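Long-range contact in thiosulfate reductase (Thermus thermophilus, PDB 2VPZ), which probably acts as a molybdenum- and iron-sulfur-dependent oxidoreductase that reduces thiosulfate or polysulfide: residues Ala70-Gly82 / Glu212-Leu224. Residues are numbered along the deposited sequence; the frame is centred on the assembly and turned at random.
Sequences ANPKSRGRLCPRG and EDTHNTQLQDFAL. With MGD (2-amino-5,6-dimercapto-7-methyl-3,7,8a,9-tetrahydro-8-oxa-1,3,9,10-tetraaza-anthracen-4-one guanosine dinucleotide), chain I; SF4 (iron/sulfur cluster), chain G.
R81 and T214 meet between two cofactors, in the seam where the Fe4S4 domain of a molybdopterin oxidoreductase lies against the start of helix 216-227. The case illustrates how one arginine can be sandwiched between two cofactors. The R81 guanidinium has the pterin of MGD over the centre of one face, with C19 3.4 Å above the plane, and S1 of the iron-sulfur cluster over the rim of the opposite face. The bend at chi3 (-51°) helps bring it there, and the T214 carbonyl lies in plane at its edge, accepting a weak bond from NH2. T214 N in turn donates to MGD N20 (3.1 Å), while C79 SG ligates an iron of the cluster, FE2.

Farther along, the type I' turn S74-R77 and the residue before it are tied to the helix. T217 OG1 donates to K73 O at 2.7 Å, tilted 23° from the carbonyl plane, and is also bonded to W49; N216 ND2 gives a weak bond to R77 O. R75, extended from CG to NE, crosses D221 and T217 at about right angles, with T217 CG2 over one guanidinium face. Were R75 an alanine, D221 is likely to lose this charge partner and the T217 methyl the flat group packed against it. The salt bridge itself is nearly flat on the arginine side: R75 NH2 reaches the syn lone pair of D221 OD1 at 2.8 Å, with the oxygen 1° out of the guanidinium plane.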
ATOM      1  N   ALA A  70       0.120  38.571  -4.932  1.00 51.11           N
ATOM      2  CA  ALA A  70      -0.856  39.626  -4.533  1.00 50.82           C
ATOM      3  C   ALA A  70      -2.264  39.484  -5.164  1.00 48.49           C
ATOM      4  O   ALA A  70      -3.273  39.625  -4.473  1.00 50.75           O
ATOM      5  CB  ALA A  70      -0.289  41.058  -4.841  1.00 52.09           C
ATOM      6  N   ASN A  71      -2.341  39.218  -6.466  1.00 45.03           N
ATOM      7  CA  ASN A  71      -3.643  39.037  -7.136  1.00 41.84           C
ATOM      8  C   ASN A  71      -4.519  38.008  -6.361  1.00 40.58           C
ATOM      9  O   ASN A  71      -4.154  36.846  -6.236  1.00 40.45           O
ATOM     10  CB  ASN A  71      -3.491  38.573  -8.594  1.00 42.17           C
ATOM     11  CG  ASN A  71      -4.792  38.629  -9.379  1.00 42.65           C
ATOM     12  OD1 ASN A  71      -5.282  39.713  -9.712  1.00 43.11           O
ATOM     13  ND2 ASN A  71      -5.392  37.460  -9.629  1.00 41.88           N
ATOM     14  N   PRO A  72      -5.689  38.452  -5.805  1.00 39.44           N
ATOM     15  CA  PRO A  72      -6.598  37.548  -5.066  1.00 38.87           C
ATOM     16  C   PRO A  72      -7.232  36.354  -5.833  1.00 37.20           C
ATOM     17  O   PRO A  72      -7.840  35.467  -5.230  1.00 38.13           O
ATOM     18  CB  PRO A  72      -7.673  38.458  -4.468  1.00 39.69           C
ATOM     19  CG  PRO A  72      -7.097  39.873  -4.557  1.00 40.61           C
ATOM     20  CD  PRO A  72      -6.128  39.851  -5.728  1.00 38.82           C
ATOM     21  N   LYS A  73      -7.125  36.361  -7.155  1.00 35.50           N
ATOM     22  CA  LYS A  73      -7.674  35.293  -8.002  1.00 33.90           C
ATOM     23  C   LYS A  73      -6.658  34.173  -8.299  1.00 32.94           C
ATOM     24  O   LYS A  73      -6.889  33.019  -7.962  1.00 31.12           O
ATOM     25  CB  LYS A  73      -8.257  35.869  -9.308  1.00 33.80           C
ATOM     26  CG  LYS A  73      -9.561  36.652  -9.145  1.00 33.34           C
ATOM     27  CD  LYS A  73     -10.266  36.822 -10.473  1.00 33.98           C
ATOM     28  CE  LYS A  73     -11.705  37.316 -10.323  1.00 33.87           C
ATOM     29  NZ  LYS A  73     -12.684  36.191 -10.189  1.00 31.87           N
ATOM     30  N   SER A  74      -5.520  34.505  -8.899  1.00 33.90           N
ATOM     31  CA  SER A  74      -4.516  33.473  -9.179  1.00 34.33           C
ATOM     32  C   SER A  74      -3.635  33.072  -7.967  1.00 37.01           C
ATOM     33  O   SER A  74      -3.384  31.879  -7.751  1.00 37.53           O
ATOM     34  CB  SER A  74      -3.627  33.858 -10.373  1.00 30.56           C
ATOM     35  OG  SER A  74      -3.206  35.188 -10.335  1.00 31.21           O
ATOM     36  N   ARG A  75      -3.214  34.049  -7.153  1.00 37.64           N
ATOM     37  CA  ARG A  75      -2.294  33.832  -6.013  1.00 38.05           C
ATOM     38  C   ARG A  75      -1.072  32.954  -6.367  1.00 38.34           C
ATOM     39  O   ARG A  75      -0.661  32.118  -5.555  1.00 38.24           O
ATOM     40  CB  ARG A  75      -2.949  33.141  -4.824  1.00 37.74           C
ATOM     41  CG  ARG A  75      -4.243  33.638  -4.363  1.00 38.65           C
ATOM     42  CD  ARG A  75      -4.765  32.523  -3.528  1.00 39.01           C
ATOM     43  NE  ARG A  75      -6.056  32.748  -2.937  1.00 40.06           N
ATOM     44  CZ  ARG A  75      -6.907  31.772  -2.662  1.00 40.77           C
ATOM     45  NH1 ARG A  75      -6.553  30.533  -2.952  1.00 40.35           N
ATOM     46  NH2 ARG A  75      -8.086  32.034  -2.129  1.00 42.68           N
ATOM     47  N   GLY A  76      -0.523  33.112  -7.559  1.00 38.40           N
ATOM     48  CA  GLY A  76       0.617  32.333  -7.975  1.00 38.36           C
ATOM     49  C   GLY A  76       0.376  31.118  -8.863  1.00 38.48           C
ATOM     50  O   GLY A  76       1.286  30.682  -9.597  1.00 39.40           O
ATOM     51  N   ARG A  77      -0.833  30.559  -8.810  1.00 38.03           N
ATOM     52  CA  ARG A  77      -1.273  29.407  -9.615  1.00 38.24           C
ATOM     53  C   ARG A  77      -2.086  29.790 -10.890  1.00 36.97           C
ATOM     54  O   ARG A  77      -2.472  30.955 -11.083  1.00 36.08           O
ATOM     55  CB  ARG A  77      -2.115  28.409  -8.795  1.00 38.74           C
ATOM     56  CG  ARG A  77      -1.976  28.452  -7.286  1.00 42.98           C
ATOM     57  CD  ARG A  77      -0.788  27.638  -6.818  1.00 47.29           C
ATOM     58  NE  ARG A  77       0.418  28.446  -6.668  1.00 52.15           N
ATOM     59  CZ  ARG A  77       0.966  28.768  -5.506  1.00 54.73           C
ATOM     60  NH1 ARG A  77       0.408  28.338  -4.396  1.00 56.98           N
ATOM     61  NH2 ARG A  77       2.058  29.515  -5.443  1.00 54.92           N
ATOM     62  N   LEU A  78      -2.353  28.786 -11.729  1.00 35.66           N
ATOM     63  CA  LEU A  78      -3.082  28.894 -12.989  1.00 36.17           C
ATOM     64  C   LEU A  78      -3.634  27.508 -13.407  1.00 36.34           C
ATOM     65  O   LEU A  78      -2.967  26.480 -13.205  1.00 36.02           O
ATOM     66  CB  LEU A  78      -2.154  29.458 -14.104  1.00 33.58           C
ATOM     67  CG  LEU A  78      -2.586  30.651 -14.995  1.00 34.15           C
ATOM     68  CD1 LEU A  78      -3.150  31.800 -14.115  1.00 33.54           C
ATOM     69  CD2 LEU A  78      -1.405  31.162 -15.856  1.00 32.36           C
ATOM     70  N   CYS A  79      -4.846  27.472 -13.967  1.00 35.52           N
ATOM     71  CA  CYS A  79      -5.452  26.236 -14.438  1.00 34.05           C
ATOM     72  C   CYS A  79      -4.891  25.945 -15.849  1.00 33.08           C
ATOM     73  O   CYS A  79      -4.234  26.803 -16.444  1.00 33.25           O
ATOM     74  CB  CYS A  79      -7.002  26.359 -14.507  1.00 33.62           C
ATOM     75  SG  CYS A  79      -7.708  27.170 -16.065  1.00 36.41           S
ATOM     76  N   PRO A  80      -5.144  24.728 -16.403  1.00 31.89           N
ATOM     77  CA  PRO A  80      -4.671  24.346 -17.750  1.00 32.05           C
ATOM     78  C   PRO A  80      -5.060  25.323 -18.894  1.00 31.24           C
ATOM     79  O   PRO A  80      -4.245  25.655 -19.771  1.00 33.04           O
ATOM     80  CB  PRO A  80      -5.221  22.926 -17.948  1.00 31.89           C
ATOM     81  CG  PRO A  80      -6.430  22.862 -16.997  1.00 31.65           C
ATOM     82  CD  PRO A  80      -6.028  23.710 -15.823  1.00 32.13           C
ATOM     83  N   ARG A  81      -6.310  25.784 -18.890  1.00 33.24           N
ATOM     84  CA  ARG A  81      -6.826  26.722 -19.895  1.00 33.16           C
ATOM     85  C   ARG A  81      -6.077  28.059 -19.879  1.00 33.58           C
ATOM     86  O   ARG A  81      -5.875  28.674 -20.938  1.00 35.27           O
ATOM     87  CB  ARG A  81      -8.344  26.923 -19.699  1.00 30.74           C
ATOM     88  CG  ARG A  81      -9.126  25.643 -20.015  1.00 30.86           C
ATOM     89  CD  ARG A  81     -10.568  25.644 -19.479  1.00 30.99           C
ATOM     90  NE  ARG A  81     -10.690  25.987 -18.060  1.00 29.64           N
ATOM     91  CZ  ARG A  81     -11.286  27.069 -17.562  1.00 28.53           C
ATOM     92  NH1 ARG A  81     -11.847  27.956 -18.363  1.00 26.78           N
ATOM     93  NH2 ARG A  81     -11.296  27.268 -16.244  1.00 28.35           N
ATOM     94  N   GLY A  82      -5.662  28.503 -18.695  1.00 32.96           N
ATOM     95  CA  GLY A  82      -4.917  29.740 -18.569  1.00 30.19           C
ATOM     96  C   GLY A  82      -3.527  29.582 -19.165  1.00 31.76           C
ATOM     97  O   GLY A  82      -3.020  30.475 -19.868  1.00 30.57           O
ATOM     98  N   GLU A 212     -13.714  19.517 -12.733  1.00 31.52           N
ATOM     99  CA  GLU A 212     -14.003  19.402 -14.178  1.00 31.04           C
ATOM    100  C   GLU A 212     -14.235  20.876 -14.601  1.00 29.89           C
ATOM    101  O   GLU A 212     -13.664  21.345 -15.605  1.00 28.51           O
ATOM    102  CB  GLU A 212     -15.232  18.480 -14.447  1.00 33.89           C
ATOM    103  CG  GLU A 212     -14.824  16.990 -14.344  1.00 35.59           C
ATOM    104  CD  GLU A 212     -15.987  16.022 -14.143  1.00 35.91           C
ATOM    105  OE1 GLU A 212     -16.648  16.101 -13.083  1.00 37.52           O
ATOM    106  OE2 GLU A 212     -16.227  15.179 -15.045  1.00 35.84           O
ATOM    107  N   ASP A 213     -15.068  21.581 -13.812  1.00 30.14           N
ATOM    108  CA  ASP A 213     -15.303  23.055 -13.903  1.00 29.58           C
ATOM    109  C   ASP A 213     -14.003  23.432 -13.172  1.00 29.29           C
ATOM    110  O   ASP A 213     -13.786  23.099 -11.996  1.00 28.13           O
ATOM    111  CB  ASP A 213     -16.566  23.505 -13.104  1.00 29.72           C
ATOM    112  CG  ASP A 213     -16.380  24.863 -12.351  1.00 29.66           C
ATOM    113  OD1 ASP A 213     -15.448  25.650 -12.685  1.00 28.74           O
ATOM    114  OD2 ASP A 213     -17.184  25.129 -11.440  1.00 28.28           O
ATOM    115  N   THR A 214     -13.154  24.155 -13.873  1.00 30.35           N
ATOM    116  CA  THR A 214     -11.833  24.411 -13.398  1.00 31.68           C
ATOM    117  C   THR A 214     -11.408  25.864 -13.077  1.00 32.64           C
ATOM    118  O   THR A 214     -10.212  26.227 -13.159  1.00 30.88           O
ATOM    119  CB  THR A 214     -10.886  23.614 -14.394  1.00 30.52           C
ATOM    120  OG1 THR A 214      -9.941  22.842 -13.679  1.00 35.62           O
ATOM    121  CG2 THR A 214     -10.255  24.515 -15.427  1.00 31.96           C
ATOM    122  N   HIS A 215     -12.415  26.682 -12.703  1.00 32.95           N
ATOM    123  CA  HIS A 215     -12.263  28.095 -12.275  1.00 32.45           C
ATOM    124  C   HIS A 215     -11.170  28.043 -11.201  1.00 32.58           C
ATOM    125  O   HIS A 215     -11.289  27.383 -10.166  1.00 32.02           O
ATOM    126  CB  HIS A 215     -13.610  28.681 -11.709  1.00 32.79           C
ATOM    127  CG  HIS A 215     -14.503  29.302 -12.728  1.00 33.19           C
ATOM    128  ND1 HIS A 215     -15.846  29.512 -12.542  1.00 30.97           N
ATOM    129  CD2 HIS A 215     -14.235  29.736 -13.958  1.00 32.29           C
ATOM    130  CE1 HIS A 215     -16.369  30.043 -13.626  1.00 29.98           C
ATOM    131  NE2 HIS A 215     -15.402  30.189 -14.504  1.00 31.56           N
ATOM    132  N   ASN A 216     -10.113  28.783 -11.497  1.00 33.76           N
ATOM    133  CA  ASN A 216      -8.930  28.829 -10.653  1.00 33.90           C
ATOM    134  C   ASN A 216      -9.073  28.827  -9.135  1.00 34.61           C
ATOM    135  O   ASN A 216      -8.889  27.790  -8.470  1.00 35.39           O
ATOM    136  CB  ASN A 216      -8.013  29.980 -11.054  1.00 32.93           C
ATOM    137  CG  ASN A 216      -6.590  29.808 -10.566  1.00 33.30           C
ATOM    138  OD1 ASN A 216      -6.331  28.903  -9.771  1.00 32.70           O
ATOM    139  ND2 ASN A 216      -5.672  30.658 -11.040  1.00 31.57           N
ATOM    140  N   THR A 217      -9.417  29.983  -8.585  1.00 36.04           N
ATOM    141  CA  THR A 217      -9.521  30.195  -7.139  1.00 36.34           C
ATOM    142  C   THR A 217     -10.421  29.226  -6.385  1.00 37.84           C
ATOM    143  O   THR A 217     -10.107  28.813  -5.249  1.00 37.91           O
ATOM    144  CB  THR A 217      -9.972  31.654  -6.762  1.00 35.76           C
ATOM    145  OG1 THR A 217      -9.555  32.577  -7.751  1.00 34.96           O
ATOM    146  CG2 THR A 217      -9.392  32.058  -5.386  1.00 35.99           C
ATOM    147  N   GLN A 218     -11.545  28.853  -6.990  1.00 38.14           N
ATOM    148  CA  GLN A 218     -12.434  27.940  -6.302  1.00 39.24           C
ATOM    149  C   GLN A 218     -11.851  26.503  -6.292  1.00 39.29           C
ATOM    150  O   GLN A 218     -12.211  25.708  -5.440  1.00 40.98           O
ATOM    151  CB  GLN A 218     -13.882  27.990  -6.848  1.00 41.00           C
ATOM    152  CG  GLN A 218     -14.150  27.386  -8.236  1.00 43.48           C
ATOM    153  CD  GLN A 218     -15.574  26.753  -8.413  1.00 44.32           C
ATOM    154  OE1 GLN A 218     -16.542  27.114  -7.715  1.00 44.26           O
ATOM    155  NE2 GLN A 218     -15.693  25.833  -9.368  1.00 43.43           N
ATOM    156  N   LEU A 219     -10.942  26.194  -7.221  1.00 38.49           N
ATOM    157  CA  LEU A 219     -10.285  24.869  -7.221  1.00 38.94           C
ATOM    158  C   LEU A 219      -9.327  24.909  -5.988  1.00 37.63           C
ATOM    159  O   LEU A 219      -9.353  24.032  -5.117  1.00 36.11           O
ATOM    160  CB  LEU A 219      -9.488  24.618  -8.512  1.00 40.21           C
ATOM    161  CG  LEU A 219      -8.987  23.190  -8.774  1.00 41.36           C
ATOM    162  CD1 LEU A 219     -10.062  22.169  -8.353  1.00 42.18           C
ATOM    163  CD2 LEU A 219      -8.600  23.021 -10.280  1.00 43.51           C
ATOM    164  N   GLN A 220      -8.505  25.950  -5.938  1.00 36.68           N
ATOM    165  CA  GLN A 220      -7.601  26.183  -4.827  1.00 35.37           C
ATOM    166  C   GLN A 220      -8.344  26.085  -3.479  1.00 35.62           C
ATOM    167  O   GLN A 220      -7.965  25.297  -2.626  1.00 36.24           O
ATOM    168  CB  GLN A 220      -6.949  27.564  -4.920  1.00 34.37           C
ATOM    169  CG  GLN A 220      -5.991  27.725  -6.061  1.00 33.47           C
ATOM    170  CD  GLN A 220      -5.401  29.097  -6.122  1.00 34.54           C
ATOM    171  OE1 GLN A 220      -5.125  29.642  -7.198  1.00 33.70           O
ATOM    172  NE2 GLN A 220      -5.210  29.688  -4.938  1.00 36.78           N
ATOM    173  N   ASP A 221      -9.406  26.868  -3.298  1.00 37.13           N
ATOM    174  CA  ASP A 221     -10.175  26.890  -2.043  1.00 37.61           C
ATOM    175  C   ASP A 221     -10.802  25.537  -1.628  1.00 37.55           C
ATOM    176  O   ASP A 221     -10.754  25.108  -0.445  1.00 36.80           O
ATOM    177  CB  ASP A 221     -11.298  27.975  -2.077  1.00 39.45           C
ATOM    178  CG  ASP A 221     -10.748  29.415  -2.179  1.00 41.29           C
ATOM    179  OD1 ASP A 221      -9.570  29.631  -1.811  1.00 42.07           O
ATOM    180  OD2 ASP A 221     -11.517  30.313  -2.598  1.00 42.79           O
ATOM    181  N   PHE A 222     -11.416  24.860  -2.599  1.00 37.21           N
ATOM    182  CA  PHE A 222     -12.025  23.533  -2.411  1.00 36.81           C
ATOM    183  C   PHE A 222     -10.929  22.554  -1.927  1.00 37.89           C
ATOM    184  O   PHE A 222     -11.143  21.791  -0.971  1.00 37.82           O
ATOM    185  CB  PHE A 222     -12.639  23.048  -3.748  1.00 35.69           C
ATOM    186  CG  PHE A 222     -13.307  21.655  -3.681  1.00 33.68           C
ATOM    187  CD1 PHE A 222     -14.441  21.421  -2.885  1.00 33.60           C
ATOM    188  CD2 PHE A 222     -12.810  20.598  -4.453  1.00 32.78           C
ATOM    189  CE1 PHE A 222     -15.079  20.159  -2.872  1.00 33.03           C
ATOM    190  CE2 PHE A 222     -13.417  19.328  -4.447  1.00 33.67           C
ATOM    191  CZ  PHE A 222     -14.561  19.105  -3.657  1.00 33.83           C
ATOM    192  N   ALA A 223      -9.769  22.578  -2.586  1.00 38.14           N
ATOM    193  CA  ALA A 223      -8.636  21.726  -2.225  1.00 38.60           C
ATOM    194  C   ALA A 223      -8.121  22.026  -0.797  1.00 40.11           C
ATOM    195  O   ALA A 223      -7.740  21.114  -0.059  1.00 39.92           O
ATOM    196  CB  ALA A 223      -7.487  21.869  -3.253  1.00 38.79           C
ATOM    197  N   LEU A 224      -8.125  23.294  -0.398  1.00 41.83           N
ATOM    198  CA  LEU A 224      -7.692  23.696   0.943  1.00 42.44           C
ATOM    199  C   LEU A 224      -8.704  23.239   2.008  1.00 43.00           C
ATOM    200  O   LEU A 224      -8.316  22.825   3.114  1.00 42.92           O
ATOM    201  CB  LEU A 224      -7.439  25.216   1.023  1.00 42.45           C
ATOM    202  CG  LEU A 224      -6.140  25.602   0.279  1.00 44.15           C
ATOM    203  CD1 LEU A 224      -6.029  27.131   0.132  1.00 44.28           C
ATOM    204  CD2 LEU A 224      -4.925  24.996   1.024  1.00 44.43           C
TER
HETATM  205  PB  MGD I1766     -23.556  22.201 -13.073  1.00 29.45           P
HETATM  206  O1B MGD I1766     -24.516  22.223 -14.196  1.00 30.92           O
HETATM  207  O2B MGD I1766     -23.990  22.505 -11.730  1.00 30.31           O
HETATM  208  O3B MGD I1766     -22.482  23.199 -13.713  1.00 28.55           O
HETATM  209  O3A MGD I1766     -20.294  24.305 -14.397  1.00 23.67           O
HETATM  210  PA  MGD I1766     -21.258  24.071 -13.171  1.00 26.89           P
HETATM  211  O1A MGD I1766     -21.615  25.428 -12.778  1.00 27.59           O
HETATM  212  O2A MGD I1766     -20.527  23.361 -12.134  1.00 24.89           O
HETATM  213  O5' MGD I1766     -22.854  20.814 -12.998  1.00 31.16           O
HETATM  214  C5' MGD I1766     -22.590  19.866 -14.035  1.00 31.22           C
HETATM  215  C4' MGD I1766     -22.933  18.582 -13.296  1.00 31.10           C
HETATM  216  O4' MGD I1766     -24.338  18.698 -13.144  1.00 32.35           O
HETATM  217  C3' MGD I1766     -22.720  17.232 -14.030  1.00 33.43           C
HETATM  218  O3' MGD I1766     -22.019  16.283 -13.187  1.00 31.24           O
HETATM  219  C2' MGD I1766     -24.145  16.687 -14.303  1.00 34.38           C
HETATM  220  O2' MGD I1766     -24.201  15.322 -13.907  1.00 33.50           O
HETATM  221  C1' MGD I1766     -24.957  17.404 -13.254  1.00 35.91           C
HETATM  222  N9  MGD I1766     -26.442  17.302 -13.288  1.00 38.88           N
HETATM  223  C8  MGD I1766     -27.228  17.172 -14.403  1.00 40.67           C
HETATM  224  N7  MGD I1766     -28.550  17.096 -14.079  1.00 40.55           N
HETATM  225  C5  MGD I1766     -28.615  17.155 -12.723  1.00 40.14           C
HETATM  226  C6  MGD I1766     -29.695  17.043 -11.721  1.00 40.02           C
HETATM  227  O6  MGD I1766     -30.853  16.964 -12.143  1.00 39.30           O
HETATM  228  N1  MGD I1766     -29.392  17.127 -10.427  1.00 39.40           N
HETATM  229  C2  MGD I1766     -28.107  17.231  -9.991  1.00 40.16           C
HETATM  230  N2  MGD I1766     -27.841  17.307  -8.639  1.00 40.23           N
HETATM  231  N3  MGD I1766     -27.049  17.329 -10.855  1.00 40.37           N
HETATM  232  C4  MGD I1766     -27.233  17.298 -12.203  1.00 39.27           C
HETATM  233  C10 MGD I1766     -20.397  25.216 -15.470  1.00 28.60           C
HETATM  234  C11 MGD I1766     -19.524  26.363 -15.076  1.00 31.56           C
HETATM  235  O11 MGD I1766     -18.161  25.915 -15.108  1.00 32.06           O
HETATM  236  C12 MGD I1766     -19.835  27.680 -15.834  1.00 34.59           C
HETATM  237  S12 MGD I1766     -21.397  28.300 -15.926  1.00 31.68           S
HETATM  238  C13 MGD I1766     -18.864  28.431 -16.467  1.00 34.58           C
HETATM  239  S13 MGD I1766     -19.252  29.930 -17.177  1.00 33.05           S
HETATM  240  C14 MGD I1766     -17.434  27.960 -16.518  1.00 33.20           C
HETATM  241  N15 MGD I1766     -16.997  27.410 -17.747  1.00 33.64           N
HETATM  242  C16 MGD I1766     -15.946  26.531 -17.804  1.00 36.05           C
HETATM  243  C17 MGD I1766     -15.383  25.932 -19.066  1.00 36.78           C
HETATM  244  O17 MGD I1766     -15.854  26.285 -20.183  1.00 39.32           O
HETATM  245  N18 MGD I1766     -14.305  25.079 -18.993  1.00 35.77           N
HETATM  246  C19 MGD I1766     -13.844  24.724 -17.766  1.00 36.26           C
HETATM  247  N19 MGD I1766     -12.867  23.838 -17.739  1.00 35.61           N
HETATM  248  N20 MGD I1766     -14.305  25.170 -16.550  1.00 36.72           N
HETATM  249  C21 MGD I1766     -15.312  26.095 -16.553  1.00 36.23           C
HETATM  250  N22 MGD I1766     -15.842  26.571 -15.437  1.00 36.45           N
HETATM  251  C23 MGD I1766     -17.189  27.030 -15.347  1.00 33.32           C
HETATM  252 FE1  SF4 G1764      -8.440  31.956 -14.835  1.00 41.75          FE
HETATM  253 FE2  SF4 G1764      -8.288  29.410 -15.859  1.00 32.40          FE
HETATM  254 FE3  SF4 G1764     -10.282  31.136 -16.636  1.00 33.34          FE
HETATM  255 FE4  SF4 G1764      -7.716  31.579 -17.480  1.00 39.34          FE
HETATM  256  S1  SF4 G1764      -9.017  29.757 -18.014  1.00 34.05           S
HETATM  257  S2  SF4 G1764      -9.195  33.167 -16.652  1.00 38.14           S
HETATM  258  S3  SF4 G1764      -6.539  30.884 -15.643  1.00 40.54           S
HETATM  259  S4  SF4 G1764      -9.974  30.260 -14.508  1.00 37.84           S